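Local atomic coordinates of arabinan-endo 1,5-alpha-l-arabinase (PDB entry 1UV4), a protein that cleaves internal alpha-1,5 linkages of linear and branched arabinan as a secreted, calcium-binding family 43 glycoside hydrolase in plant cell-wall breakdown. Residues 57-62 with 87-92; 155-160 with 172-177; 182-187 with 198-203. All coordinates share one frame; numbering follows the deposited sequence.

Contact 1: residues 57-62 with 87-92; sequences TPLSWW and LYYSVS
The indole of W62 is covered on both faces: V91 CG2 sits on one and L59 CB on the opposite one, while Y89 OH lies at its edge, close to the ring plane. V91 CG2 stands 3.6 Å from the centroid of the five-membered ring, a CH-pi contact placed almost squarely over the pyrrole. Within the loop, CD1 of W62 points in turn at the face of the W61 indole, above its centre. The rings of W62 and Y89 meet rim to rim with their planes 61° apart, and W62 CZ2 comes within 3.6 Å of Y89 CE2. From this edge W62 NE1 donates to Y89 OH, a 3.0 Å hydrogen bond that stays near the indole plane and bends to 151° at the hydrogen. Y89 has its CG between the backbone N and the carbonyl carbon (chi1 62°), which sends the phenol out from the strand toward the loop. Its hydroxyl ends among three loop side chains, with L59 CD1 at 3.5 Å and W61 CZ2 at 3.6 Å. The loop 57-62, between strands 49-54 and 74-81, is thereby laid against strand 84-91 of a neighbouring four-stranded antiparallel sheet, one blade of the propeller; F55 and Y69 add further rings around W62, and W61 NE1 bonds to D116. A single polar bond in this largely aromatic and aliphatic setting satisfies the indole N-H and, with the packing on both faces, limits how the W62 ring can turn.

Contact 2: residues 155-160 with 172-177; sequences IKLTKL and YSIAAR. With EDO (1,2-ethanediol), chain F.
I155 packs its CG2 against I174 CG1 at 3.7 Å and its CG1 against A175 CB at 4.0 Å, forming the tight, buried part of the contact. CG1 of I174 is tucked between its own N and C (chi1 60°), which brings CG1 and CD1 toward I155 and L157, and CD1 reaches L157 CB at 4.0 Å. L184, P187 and V200 of the next hairpin also touch I155. Both I174 and A175 face I155, a classic beta bulge in the antiparallel pairing of two strands of a propeller blade. I155 uses both of its backbone polar atoms here: its N donates to A175 O, and its O receives I174 N at 2.9 Å. Past the bulge, L157 and the partly exposed Y172 form a hydrogen-bonded pair, and L157 O approaches the edge of the Y172 ring.

The other face, bearing K156 and S173, is polar and, at S173, partly open to solvent. The lysine chain bends at its second torsion (-56°), then runs extended; NZ is held chiefly by S153 OG and also donates to S173 OG at 2.9 Å. A 1,2-ethanediol, probably from the crystallisation liquor, bridges the pair, with O2 3.1 Å from K156 NZ and O1 2.8 Å from S173 OG.

Contact 3: residues 182-187 with 198-203; sequences GALEAP and LMVSFD
Strands 184-187 and 198-203 run antiparallel at 147°, with E185 and S201 exchanging two backbone hydrogen bonds and D203 N donating to A183 O at 2.9 Å from well above the carbonyl plane. A183 is the centre of an inverse gamma turn that leads into the first strand. On the face carrying E185, the glutamate, with chi1 at 66° folding CG back over the backbone, reaches across to D203. Its OE1 comes to 2.5 Å from D203 OD2, and the carboxylate planes are turned 77° apart. This hairpin of strands 184-192 and 195-203 opens a propeller blade and holds E185, inferred to be the proton donor. D133, thought to tune and orient that acid, lies beside it, and F151, a probable substrate-binding residue, touches D203. S201 OG passes close to A186 CB, at 3.9 Å, and bonds to Q256 and G255 N. The face carrying L184 and F202 is apolar instead: L184 CB lies 4.0 Å from F202 CD1, and L184 CD1 approaches V200 CG2 at 4.2 Å. Further along, P187 CB meets L198 CD1 at 3.9 Å.

All three contacts are largely buried, but they lie at different distances from the middle of the propeller: the centre of contact 3 is about 9 Å from that of the chain, contact 2 about 13 Å and contact 1 about 16 Å. Contacts 2 and 3 each pair neighbouring strands within one sheet, whereas contact 1 lays a loop on a strand through side chains alone. Contact 3 has two close carboxylates, one of them E185, the inferred proton donor; contact 2 has an aliphatic face and a polar one, and contact 1 is mostly aromatic. Contacts 2 and 3 adjoin through R177, whose NH1 is 2.9 Å from A183 O. Contact 1 touches contact 2 where Y88 OH packs on L160 CD1.

Contact 1: residues 57-62 with 87-92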
ATOM      1  N   THR A  57     -15.051  14.346   6.663  1.00 11.87           N
ATOM      2  CA  THR A  57     -14.608  15.460   7.490  1.00 10.71           C
ATOM      3  C   THR A  57     -13.171  15.215   7.865  1.00 11.99           C
ATOM      4  O   THR A  57     -12.857  14.135   8.365  1.00 12.62           O
ATOM      5  CB  THR A  57     -15.454  15.592   8.752  1.00 10.08           C
ATOM      6  OG1 THR A  57     -16.805  15.812   8.362  1.00  9.88           O
ATOM      7  CG2 THR A  57     -15.042  16.807   9.586  1.00 11.20           C
ATOM      8  N   PRO A  58     -12.254  16.144   7.626  1.00 11.36           N
ATOM      9  CA  PRO A  58     -10.870  15.906   7.994  1.00 12.07           C
ATOM     10  C   PRO A  58     -10.660  15.898   9.515  1.00 11.29           C
ATOM     11  O   PRO A  58     -11.425  16.443  10.245  1.00 11.25           O
ATOM     12  CB  PRO A  58     -10.125  17.110   7.349  1.00 12.69           C
ATOM     13  CG  PRO A  58     -11.114  18.104   7.162  1.00 13.76           C
ATOM     14  CD  PRO A  58     -12.463  17.478   7.046  1.00 11.33           C
ATOM     15  N   LEU A  59      -9.577  15.254   9.932  1.00 10.82           N
ATOM     16  CA  LEU A  59      -9.205  15.208  11.340  1.00 11.79           C
ATOM     17  C   LEU A  59      -8.355  16.424  11.681  1.00 12.35           C
ATOM     18  O   LEU A  59      -7.478  16.802  10.886  1.00 12.13           O
ATOM     19  CB  LEU A  59      -8.452  13.919  11.639  1.00 12.93           C
ATOM     20  CG  LEU A  59      -9.292  12.651  11.417  1.00 14.33           C
ATOM     21  CD1 LEU A  59      -8.451  11.422  11.719  1.00 13.85           C
ATOM     22  CD2 LEU A  59     -10.577  12.665  12.143  1.00 16.38           C
ATOM     23  N   SER A  60      -8.628  17.068  12.814  1.00 12.11           N
ATOM     24  CA  SER A  60      -7.980  18.334  13.160  1.00 12.65           C
ATOM     25  C   SER A  60      -6.472  18.226  13.339  1.00 12.40           C
ATOM     26  O   SER A  60      -5.741  19.178  13.031  1.00 14.06           O
ATOM     27  CB  SER A  60      -8.599  18.965  14.399  1.00 12.96           C
ATOM     28  OG  SER A  60      -8.384  18.171  15.537  1.00 15.78           O
ATOM     29  N   TRP A  61      -5.961  17.078  13.776  1.00 12.11           N
ATOM     30  CA  TRP A  61      -4.520  16.995  14.083  1.00 12.03           C
ATOM     31  C   TRP A  61      -3.637  16.970  12.854  1.00 11.99           C
ATOM     32  O   TRP A  61      -2.439  17.258  12.916  1.00 11.52           O
ATOM     33  CB  TRP A  61      -4.207  15.768  14.973  1.00 11.02           C
ATOM     34  CG  TRP A  61      -4.470  14.408  14.398  1.00 12.53           C
ATOM     35  CD1 TRP A  61      -5.575  13.610  14.690  1.00 12.52           C
ATOM     36  CD2 TRP A  61      -3.599  13.610  13.616  1.00 14.02           C
ATOM     37  NE1 TRP A  61      -5.441  12.403  14.056  1.00 13.72           N
ATOM     38  CE2 TRP A  61      -4.250  12.366  13.392  1.00 12.87           C
ATOM     39  CE3 TRP A  61      -2.356  13.826  13.023  1.00 12.59           C
ATOM     40  CZ2 TRP A  61      -3.706  11.382  12.592  1.00 12.82           C
ATOM     41  CZ3 TRP A  61      -1.799  12.811  12.241  1.00 13.35           C
ATOM     42  CH2 TRP A  61      -2.477  11.622  12.035  1.00 13.86           C
ATOM     43  N   TRP A  62      -4.219  16.644  11.706  1.00 11.32           N
ATOM     44  CA  TRP A  62      -3.421  16.501  10.463  1.00 10.97           C
ATOM     45  C   TRP A  62      -2.658  17.771  10.141  1.00 11.57           C
ATOM     46  O   TRP A  62      -1.510  17.693   9.741  1.00 11.97           O
ATOM     47  CB  TRP A  62      -4.330  16.160   9.297  1.00  9.95           C
ATOM     48  CG  TRP A  62      -4.958  14.821   9.333  1.00 11.70           C
ATOM     49  CD1 TRP A  62      -4.632  13.739  10.110  1.00 13.81           C
ATOM     50  CD2 TRP A  62      -6.054  14.411   8.530  1.00 11.46           C
ATOM     51  NE1 TRP A  62      -5.450  12.672   9.804  1.00 13.66           N
ATOM     52  CE2 TRP A  62      -6.323  13.053   8.825  1.00 12.58           C
ATOM     53  CE3 TRP A  62      -6.807  15.034   7.537  1.00 12.78           C
ATOM     54  CZ2 TRP A  62      -7.338  12.336   8.196  1.00 13.34           C
ATOM     55  CZ3 TRP A  62      -7.808  14.318   6.912  1.00 14.17           C
ATOM     56  CH2 TRP A  62      -8.087  12.993   7.276  1.00 12.95           C
ATOM     57  N   LEU A  87      -6.950   0.643  10.094  1.00 13.15           N
ATOM     58  CA  LEU A  87      -6.890   1.366   8.858  1.00 12.97           C
ATOM     59  C   LEU A  87      -5.752   2.380   8.934  1.00 12.48           C
ATOM     60  O   LEU A  87      -5.875   3.364   9.673  1.00 12.77           O
ATOM     61  CB  LEU A  87      -8.248   2.096   8.598  1.00 13.49           C
ATOM     62  CG  LEU A  87      -8.322   2.998   7.358  1.00 13.32           C
ATOM     63  CD1 LEU A  87      -8.044   2.190   6.104  1.00 14.47           C
ATOM     64  CD2 LEU A  87      -9.668   3.695   7.233  1.00 14.82           C
ATOM     65  N   TYR A  88      -4.627   2.084   8.274  1.00 13.14           N
ATOM     66  CA  TYR A  88      -3.523   3.034   8.169  1.00 12.76           C
ATOM     67  C   TYR A  88      -3.767   3.834   6.874  1.00 13.15           C
ATOM     68  O   TYR A  88      -4.273   3.298   5.878  1.00 13.80           O
ATOM     69  CB  TYR A  88      -2.169   2.335   8.130  1.00 13.25           C
ATOM     70  CG  TYR A  88      -1.803   1.671   9.443  1.00 12.44           C
ATOM     71  CD1 TYR A  88      -2.228   0.392   9.749  1.00 12.43           C
ATOM     72  CD2 TYR A  88      -1.034   2.315  10.383  1.00 12.14           C
ATOM     73  CE1 TYR A  88      -1.913  -0.213  10.948  1.00 11.64           C
ATOM     74  CE2 TYR A  88      -0.693   1.694  11.573  1.00 12.01           C
ATOM     75  CZ  TYR A  88      -1.164   0.455  11.875  1.00 11.46           C
ATOM     76  OH  TYR A  88      -0.831  -0.126  13.043  1.00 12.65           O
ATOM     77  N   TYR A  89      -3.380   5.096   6.833  1.00 13.40           N
ATOM     78  CA  TYR A  89      -3.626   5.923   5.647  1.00 13.30           C
ATOM     79  C   TYR A  89      -2.592   7.057   5.637  1.00 12.73           C
ATOM     80  O   TYR A  89      -1.952   7.324   6.651  1.00 14.00           O
ATOM     81  CB  TYR A  89      -5.074   6.449   5.645  1.00 12.81           C
ATOM     82  CG  TYR A  89      -5.324   7.314   6.833  1.00 12.99           C
ATOM     83  CD1 TYR A  89      -5.724   6.772   8.046  1.00 13.64           C
ATOM     84  CD2 TYR A  89      -5.081   8.674   6.787  1.00 14.77           C
ATOM     85  CE1 TYR A  89      -5.883   7.556   9.155  1.00 13.73           C
ATOM     86  CE2 TYR A  89      -5.231   9.451   7.851  1.00 13.49           C
ATOM     87  CZ  TYR A  89      -5.635   8.912   9.069  1.00 11.62           C
ATOM     88  OH  TYR A  89      -5.798   9.729  10.184  1.00 13.59           O
ATOM     89  N   SER A  90      -2.529   7.790   4.525  1.00 13.90           N
ATOM     90  CA  SER A  90      -1.496   8.804   4.321  1.00 13.93           C
ATOM     91  C   SER A  90      -2.127  10.187   4.195  1.00 13.71           C
ATOM     92  O   SER A  90      -3.150  10.368   3.509  1.00 14.04           O
ATOM     93  CB  SER A  90      -0.684   8.567   3.025  1.00 13.93           C
ATOM     94  OG  SER A  90      -0.408   7.207   2.825  1.00 14.25           O
ATOM     95  N   VAL A  91      -1.522  11.175   4.868  1.00 13.42           N
ATOM     96  CA  VAL A  91      -1.889  12.568   4.737  1.00 12.46           C
ATOM     97  C   VAL A  91      -0.680  13.289   4.115  1.00 12.68           C
ATOM     98  O   VAL A  91       0.383  13.238   4.677  1.00 13.26           O
ATOM     99  CB  VAL A  91      -2.154  13.165   6.142  1.00 12.76           C
ATOM    100  CG1 VAL A  91      -2.480  14.624   6.038  1.00 13.95           C
ATOM    101  CG2 VAL A  91      -3.224  12.374   6.870  1.00 14.88           C
ATOM    102  N   SER A  92      -0.845  13.931   2.971  1.00 12.35           N
ATOM    103  CA  SER A  92       0.329  14.504   2.307  1.00 12.13           C
ATOM    104  C   SER A  92      -0.118  15.510   1.281  1.00 12.57           C
ATOM    105  O   SER A  92      -1.285  15.895   1.217  1.00 12.24           O
ATOM    106  CB  SER A  92       1.095  13.331   1.676  1.00 12.87           C
ATOM    107  OG  SER A  92       2.330  13.731   1.113  1.00 13.72           O
TER

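Contact 2: residues 155-160 with 172-177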
ATOM      1  N   ILE A 155      11.912   2.464   0.975  1.00 13.44           N
ATOM      2  CA  ILE A 155      11.021   1.725   1.857  1.00 13.33           C
ATOM      3  C   ILE A 155      11.631   1.435   3.211  1.00 12.78           C
ATOM      4  O   ILE A 155      12.764   0.966   3.325  1.00 13.96           O
ATOM      5  CB  ILE A 155      10.622   0.421   1.183  1.00 12.80           C
ATOM      6  CG1 ILE A 155      10.126   0.721  -0.251  1.00 14.40           C
ATOM      7  CG2 ILE A 155       9.542  -0.326   1.985  1.00 15.01           C
ATOM      8  CD1 ILE A 155       9.003   1.640  -0.401  1.00 16.30           C
ATOM      9  N   LYS A 156      10.835   1.806   4.231  1.00 12.57           N
ATOM     10  CA  LYS A 156      11.216   1.678   5.631  1.00 12.48           C
ATOM     11  C   LYS A 156      10.297   0.679   6.324  1.00 13.27           C
ATOM     12  O   LYS A 156       9.214   0.399   5.848  1.00 13.43           O
ATOM     13  CB  LYS A 156      11.128   3.012   6.320  1.00 14.52           C
ATOM     14  CG  LYS A 156      11.906   4.163   5.643  1.00 14.22           C
ATOM     15  CD  LYS A 156      13.377   3.867   5.442  1.00 14.00           C
ATOM     16  CE  LYS A 156      14.063   4.925   4.649  1.00 12.35           C
ATOM     17  NZ  LYS A 156      15.519   4.628   4.524  1.00 14.36           N
ATOM     18  N   LEU A 157      10.755   0.228   7.481  1.00 13.03           N
ATOM     19  CA  LEU A 157      10.090  -0.800   8.281  1.00 13.11           C
ATOM     20  C   LEU A 157      10.298  -0.543   9.779  1.00 13.49           C
ATOM     21  O   LEU A 157      11.391  -0.272  10.196  1.00 14.20           O
ATOM     22  CB  LEU A 157      10.627  -2.166   7.907  1.00 14.36           C
ATOM     23  CG  LEU A 157      10.108  -3.368   8.672  1.00 14.00           C
ATOM     24  CD1 LEU A 157       8.704  -3.689   8.268  1.00 15.50           C
ATOM     25  CD2 LEU A 157      11.055  -4.575   8.485  1.00 16.04           C
ATOM     26  N   THR A 158       9.205  -0.605  10.545  1.00 13.94           N
ATOM     27  CA  THR A 158       9.290  -0.543  11.985  1.00 13.20           C
ATOM     28  C   THR A 158       8.385  -1.624  12.590  1.00 12.48           C
ATOM     29  O   THR A 158       7.306  -1.921  12.083  1.00 13.91           O
ATOM     30  CB  THR A 158       8.887   0.858  12.516  1.00 13.81           C
ATOM     31  OG1 THR A 158       8.938   0.889  13.945  1.00 13.40           O
ATOM     32  CG2 THR A 158       7.461   1.201  12.114  1.00 15.07           C
ATOM     33  N   LYS A 159       8.813  -2.116  13.729  1.00 12.19           N
ATOM     34  CA  LYS A 159       7.965  -2.965  14.564  1.00 12.04           C
ATOM     35  C   LYS A 159       6.881  -2.065  15.136  1.00 12.19           C
ATOM     36  O   LYS A 159       7.048  -0.824  15.292  1.00 12.45           O
ATOM     37  CB  LYS A 159       8.765  -3.646  15.680  1.00 13.14           C
ATOM     38  CG  LYS A 159       8.027  -4.749  16.445  1.00 15.34           C
ATOM     39  CD  LYS A 159       9.013  -5.565  17.307  1.00 17.20           C
ATOM     40  CE  LYS A 159       8.275  -6.449  18.293  1.00 20.42           C
ATOM     41  NZ  LYS A 159       7.548  -7.520  17.660  1.00 23.09           N
ATOM     42  N   LEU A 160       5.758  -2.661  15.499  1.00 11.90           N
ATOM     43  CA  LEU A 160       4.668  -1.967  16.154  1.00 12.25           C
ATOM     44  C   LEU A 160       4.404  -2.567  17.526  1.00 11.62           C
ATOM     45  O   LEU A 160       4.539  -3.762  17.753  1.00 12.66           O
ATOM     46  CB  LEU A 160       3.382  -2.078  15.324  1.00 12.64           C
ATOM     47  CG  LEU A 160       3.399  -1.397  13.955  1.00 12.09           C
ATOM     48  CD1 LEU A 160       2.159  -1.826  13.147  1.00 12.78           C
ATOM     49  CD2 LEU A 160       3.479   0.087  14.066  1.00 12.68           C
ATOM     50  N   TYR A 172      14.032   0.591  10.093  1.00 12.40           N
ATOM     51  CA  TYR A 172      14.881  -0.206   9.212  1.00 12.43           C
ATOM     52  C   TYR A 172      14.609   0.193   7.759  1.00 12.98           C
ATOM     53  O   TYR A 172      13.525   0.673   7.417  1.00 14.97           O
ATOM     54  CB  TYR A 172      14.580  -1.701   9.375  1.00 13.32           C
ATOM     55  CG  TYR A 172      14.849  -2.254  10.758  1.00 12.81           C
ATOM     56  CD1 TYR A 172      16.078  -2.773  11.089  1.00 12.38           C
ATOM     57  CD2 TYR A 172      13.870  -2.258  11.736  1.00 14.63           C
ATOM     58  CE1 TYR A 172      16.326  -3.295  12.374  1.00 11.63           C
ATOM     59  CE2 TYR A 172      14.117  -2.776  13.002  1.00 14.11           C
ATOM     60  CZ  TYR A 172      15.340  -3.292  13.306  1.00 12.72           C
ATOM     61  OH  TYR A 172      15.608  -3.814  14.573  1.00 15.45           O
ATOM     62  N   SER A 173      15.645   0.043   6.954  1.00 13.66           N
ATOM     63  CA  SER A 173      15.583   0.246   5.503  1.00 13.45           C
ATOM     64  C   SER A 173      15.536  -1.086   4.797  1.00 13.08           C
ATOM     65  O   SER A 173      16.365  -1.936   5.030  1.00 13.55           O
ATOM     66  CB  SER A 173      16.801   1.026   5.034  1.00 12.22           C
ATOM     67  OG  SER A 173      16.826   2.288   5.655  1.00 14.03           O
ATOM     68  N   ILE A 174      14.535  -1.274   3.926  1.00 12.02           N
ATOM     69  CA  ILE A 174      14.362  -2.582   3.266  1.00 11.89           C
ATOM     70  C   ILE A 174      14.305  -2.585   1.739  1.00 11.94           C
ATOM     71  O   ILE A 174      14.486  -3.645   1.129  1.00 12.18           O
ATOM     72  CB  ILE A 174      13.151  -3.366   3.852  1.00 13.34           C
ATOM     73  CG1 ILE A 174      11.844  -2.625   3.695  1.00 12.74           C
ATOM     74  CG2 ILE A 174      13.425  -3.758   5.308  1.00 13.72           C
ATOM     75  CD1 ILE A 174      10.622  -3.464   4.091  1.00 13.68           C
ATOM     76  N   ALA A 175      14.109  -1.420   1.098  1.00 12.44           N
ATOM     77  CA  ALA A 175      14.237  -1.340  -0.362  1.00 12.16           C
ATOM     78  C   ALA A 175      14.536   0.071  -0.764  1.00 12.70           C
ATOM     79  O   ALA A 175      14.061   1.009  -0.145  1.00 13.08           O
ATOM     80  CB  ALA A 175      12.977  -1.867  -1.133  1.00 12.45           C
ATOM     81  N   ALA A 176      15.382   0.209  -1.781  1.00 12.25           N
ATOM     82  CA  ALA A 176      15.776   1.538  -2.283  1.00 12.32           C
ATOM     83  C   ALA A 176      16.131   1.426  -3.762  1.00 11.76           C
ATOM     84  O   ALA A 176      16.480   0.359  -4.258  1.00 12.26           O
ATOM     85  CB  ALA A 176      16.979   2.024  -1.487  1.00 12.08           C
ATOM     86  N   ARG A 177      16.111   2.554  -4.477  1.00 11.56           N
ATOM     87  CA  ARG A 177      16.626   2.619  -5.833  1.00 12.20           C
ATOM     88  C   ARG A 177      17.596   3.786  -5.953  1.00 13.29           C
ATOM     89  O   ARG A 177      17.299   4.781  -6.590  1.00 12.88           O
ATOM     90  CB  ARG A 177      15.535   2.741  -6.871  1.00 12.03           C
ATOM     91  CG  ARG A 177      14.533   1.578  -6.862  1.00 13.16           C
ATOM     92  CD  ARG A 177      13.539   1.722  -7.964  1.00 14.53           C
ATOM     93  NE  ARG A 177      14.063   1.349  -9.253  1.00 14.72           N
ATOM     94  CZ  ARG A 177      13.508   1.675 -10.407  1.00 14.49           C
ATOM     95  NH1 ARG A 177      12.415   2.438 -10.439  1.00 14.50           N
ATOM     96  NH2 ARG A 177      14.052   1.258 -11.542  1.00 17.44           N
TER
HETATM   97  C1  EDO F1296      17.106   3.670   8.926  1.00 34.14           C
HETATM   98  O1  EDO F1296      17.580   2.497   8.295  1.00 31.82           O
HETATM   99  C2  EDO F1296      15.902   4.187   8.180  1.00 36.61           C
HETATM  100  O2  EDO F1296      16.280   5.304   7.415  1.00 32.44           O

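Contact 3: residues 182-187 with 198-203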
ATOM      1  N   GLY A 182      15.365   6.940  -6.568  1.00 10.02           N
ATOM      2  CA  GLY A 182      14.503   6.491  -5.493  1.00  9.56           C
ATOM      3  C   GLY A 182      13.100   6.193  -5.950  1.00 10.76           C
ATOM      4  O   GLY A 182      12.181   6.193  -5.158  1.00 11.08           O
ATOM      5  N   ALA A 183      12.920   5.845  -7.224  1.00 10.01           N
ATOM      6  CA  ALA A 183      11.589   5.720  -7.777  1.00 10.50           C
ATOM      7  C   ALA A 183      10.948   4.382  -7.458  1.00 10.77           C
ATOM      8  O   ALA A 183      10.784   3.501  -8.314  1.00 11.30           O
ATOM      9  CB  ALA A 183      11.614   6.000  -9.265  1.00 11.06           C
ATOM     10  N   LEU A 184      10.591   4.220  -6.195  1.00 11.36           N
ATOM     11  CA  LEU A 184       9.817   3.083  -5.741  1.00 11.64           C
ATOM     12  C   LEU A 184       8.905   3.505  -4.578  1.00 11.16           C
ATOM     13  O   LEU A 184       9.155   4.531  -3.942  1.00 10.68           O
ATOM     14  CB  LEU A 184      10.697   1.908  -5.330  1.00 11.21           C
ATOM     15  CG  LEU A 184      11.355   1.962  -3.944  1.00 11.54           C
ATOM     16  CD1 LEU A 184      12.053   0.631  -3.669  1.00 12.94           C
ATOM     17  CD2 LEU A 184      12.286   3.081  -3.854  1.00 13.77           C
ATOM     18  N   GLU A 185       7.832   2.748  -4.387  1.00 11.89           N
ATOM     19  CA  GLU A 185       6.791   3.082  -3.421  1.00 12.39           C
ATOM     20  C   GLU A 185       5.962   1.870  -3.071  1.00 11.95           C
ATOM     21  O   GLU A 185       6.113   0.809  -3.634  1.00 12.21           O
ATOM     22  CB  GLU A 185       5.869   4.174  -4.002  1.00 12.14           C
ATOM     23  CG  GLU A 185       5.055   3.718  -5.212  1.00 13.59           C
ATOM     24  CD  GLU A 185       3.870   4.620  -5.596  1.00 19.40           C
ATOM     25  OE1 GLU A 185       4.119   5.645  -6.236  1.00 15.89           O
ATOM     26  OE2 GLU A 185       2.663   4.295  -5.346  1.00 18.92           O
ATOM     27  N   ALA A 186       5.065   2.066  -2.125  1.00 12.64           N
ATOM     28  CA  ALA A 186       3.886   1.175  -2.007  1.00 13.35           C
ATOM     29  C   ALA A 186       4.293  -0.242  -1.661  1.00 12.71           C
ATOM     30  O   ALA A 186       3.934  -1.180  -2.320  1.00 13.81           O
ATOM     31  CB  ALA A 186       3.044   1.218  -3.274  1.00 14.94           C
ATOM     32  N   PRO A 187       4.937  -0.421  -0.534  1.00 12.31           N
ATOM     33  CA  PRO A 187       5.270  -1.790  -0.150  1.00 12.50           C
ATOM     34  C   PRO A 187       4.058  -2.649   0.230  1.00 11.44           C
ATOM     35  O   PRO A 187       3.057  -2.188   0.727  1.00 11.87           O
ATOM     36  CB  PRO A 187       6.161  -1.584   1.065  1.00 13.46           C
ATOM     37  CG  PRO A 187       5.623  -0.346   1.690  1.00 13.06           C
ATOM     38  CD  PRO A 187       5.337   0.557   0.491  1.00 13.32           C
ATOM     39  N   LEU A 198       8.722  -9.166   0.059  1.00 12.58           N
ATOM     40  CA  LEU A 198       8.439  -7.743  -0.135  1.00 12.60           C
ATOM     41  C   LEU A 198       8.140  -7.495  -1.614  1.00 13.04           C
ATOM     42  O   LEU A 198       8.933  -7.860  -2.473  1.00 13.65           O
ATOM     43  CB  LEU A 198       9.612  -6.906   0.269  1.00 12.98           C
ATOM     44  CG  LEU A 198       9.472  -5.404   0.028  1.00 14.15           C
ATOM     45  CD1 LEU A 198       8.375  -4.765   0.866  1.00 14.15           C
ATOM     46  CD2 LEU A 198      10.808  -4.724   0.334  1.00 13.66           C
ATOM     47  N   MET A 199       6.991  -6.926  -1.922  1.00 13.09           N
ATOM     48  CA  MET A 199       6.715  -6.378  -3.230  1.00 13.00           C
ATOM     49  C   MET A 199       6.673  -4.857  -3.133  1.00 12.84           C
ATOM     50  O   MET A 199       6.206  -4.311  -2.145  1.00 13.81           O
ATOM     51  CB  MET A 199       5.374  -6.842  -3.764  1.00 14.57           C
ATOM     52  CG  MET A 199       5.213  -8.281  -3.856  1.00 15.29           C
ATOM     53  SD  MET A 199       3.620  -8.677  -4.693  1.00 21.77           S
ATOM     54  CE  MET A 199       3.690 -10.431  -4.761  1.00 18.50           C
ATOM     55  N   VAL A 200       7.207  -4.182  -4.147  1.00 12.65           N
ATOM     56  CA  VAL A 200       7.139  -2.737  -4.238  1.00 13.57           C
ATOM     57  C   VAL A 200       6.678  -2.367  -5.653  1.00 12.50           C
ATOM     58  O   VAL A 200       6.729  -3.176  -6.573  1.00 13.45           O
ATOM     59  CB  VAL A 200       8.492  -2.058  -3.928  1.00 13.05           C
ATOM     60  CG1 VAL A 200       8.965  -2.431  -2.577  1.00 14.10           C
ATOM     61  CG2 VAL A 200       9.539  -2.421  -4.964  1.00 14.92           C
ATOM     62  N   SER A 201       6.127  -1.169  -5.799  1.00 12.32           N
ATOM     63  CA  SER A 201       5.928  -0.573  -7.109  1.00 12.16           C
ATOM     64  C   SER A 201       7.182   0.208  -7.504  1.00 12.63           C
ATOM     65  O   SER A 201       7.633   1.045  -6.738  1.00 12.69           O
ATOM     66  CB  SER A 201       4.716   0.351  -7.058  1.00 12.49           C
ATOM     67  OG  SER A 201       3.546  -0.381  -6.762  1.00 14.03           O
ATOM     68  N   PHE A 202       7.768  -0.099  -8.652  1.00 12.81           N
ATOM     69  CA  PHE A 202       8.781   0.747  -9.269  1.00 12.84           C
ATOM     70  C   PHE A 202       7.995   1.796 -10.057  1.00 13.81           C
ATOM     71  O   PHE A 202       7.053   1.443 -10.769  1.00 15.57           O
ATOM     72  CB  PHE A 202       9.669  -0.055 -10.245  1.00 12.58           C
ATOM     73  CG  PHE A 202      10.779  -0.853  -9.609  1.00 13.30           C
ATOM     74  CD1 PHE A 202      10.971  -0.896  -8.234  1.00 12.29           C
ATOM     75  CD2 PHE A 202      11.613  -1.593 -10.422  1.00 15.06           C
ATOM     76  CE1 PHE A 202      11.972  -1.677  -7.664  1.00 14.52           C
ATOM     77  CE2 PHE A 202      12.652  -2.332  -9.877  1.00 15.65           C
ATOM     78  CZ  PHE A 202      12.839  -2.362  -8.491  1.00 14.33           C
ATOM     79  N   ASP A 203       8.377   3.050  -9.948  1.00 13.80           N
ATOM     80  CA  ASP A 203       7.679   4.162 -10.598  1.00 13.65           C
ATOM     81  C   ASP A 203       8.571   4.704 -11.692  1.00 13.69           C
ATOM     82  O   ASP A 203       9.742   4.415 -11.749  1.00 14.49           O
ATOM     83  CB  ASP A 203       7.457   5.319  -9.603  1.00 13.62           C
ATOM     84  CG  ASP A 203       6.423   5.019  -8.522  1.00 16.18           C
ATOM     85  OD1 ASP A 203       5.711   3.996  -8.597  1.00 15.36           O
ATOM     86  OD2 ASP A 203       6.286   5.785  -7.527  1.00 17.76           O
TER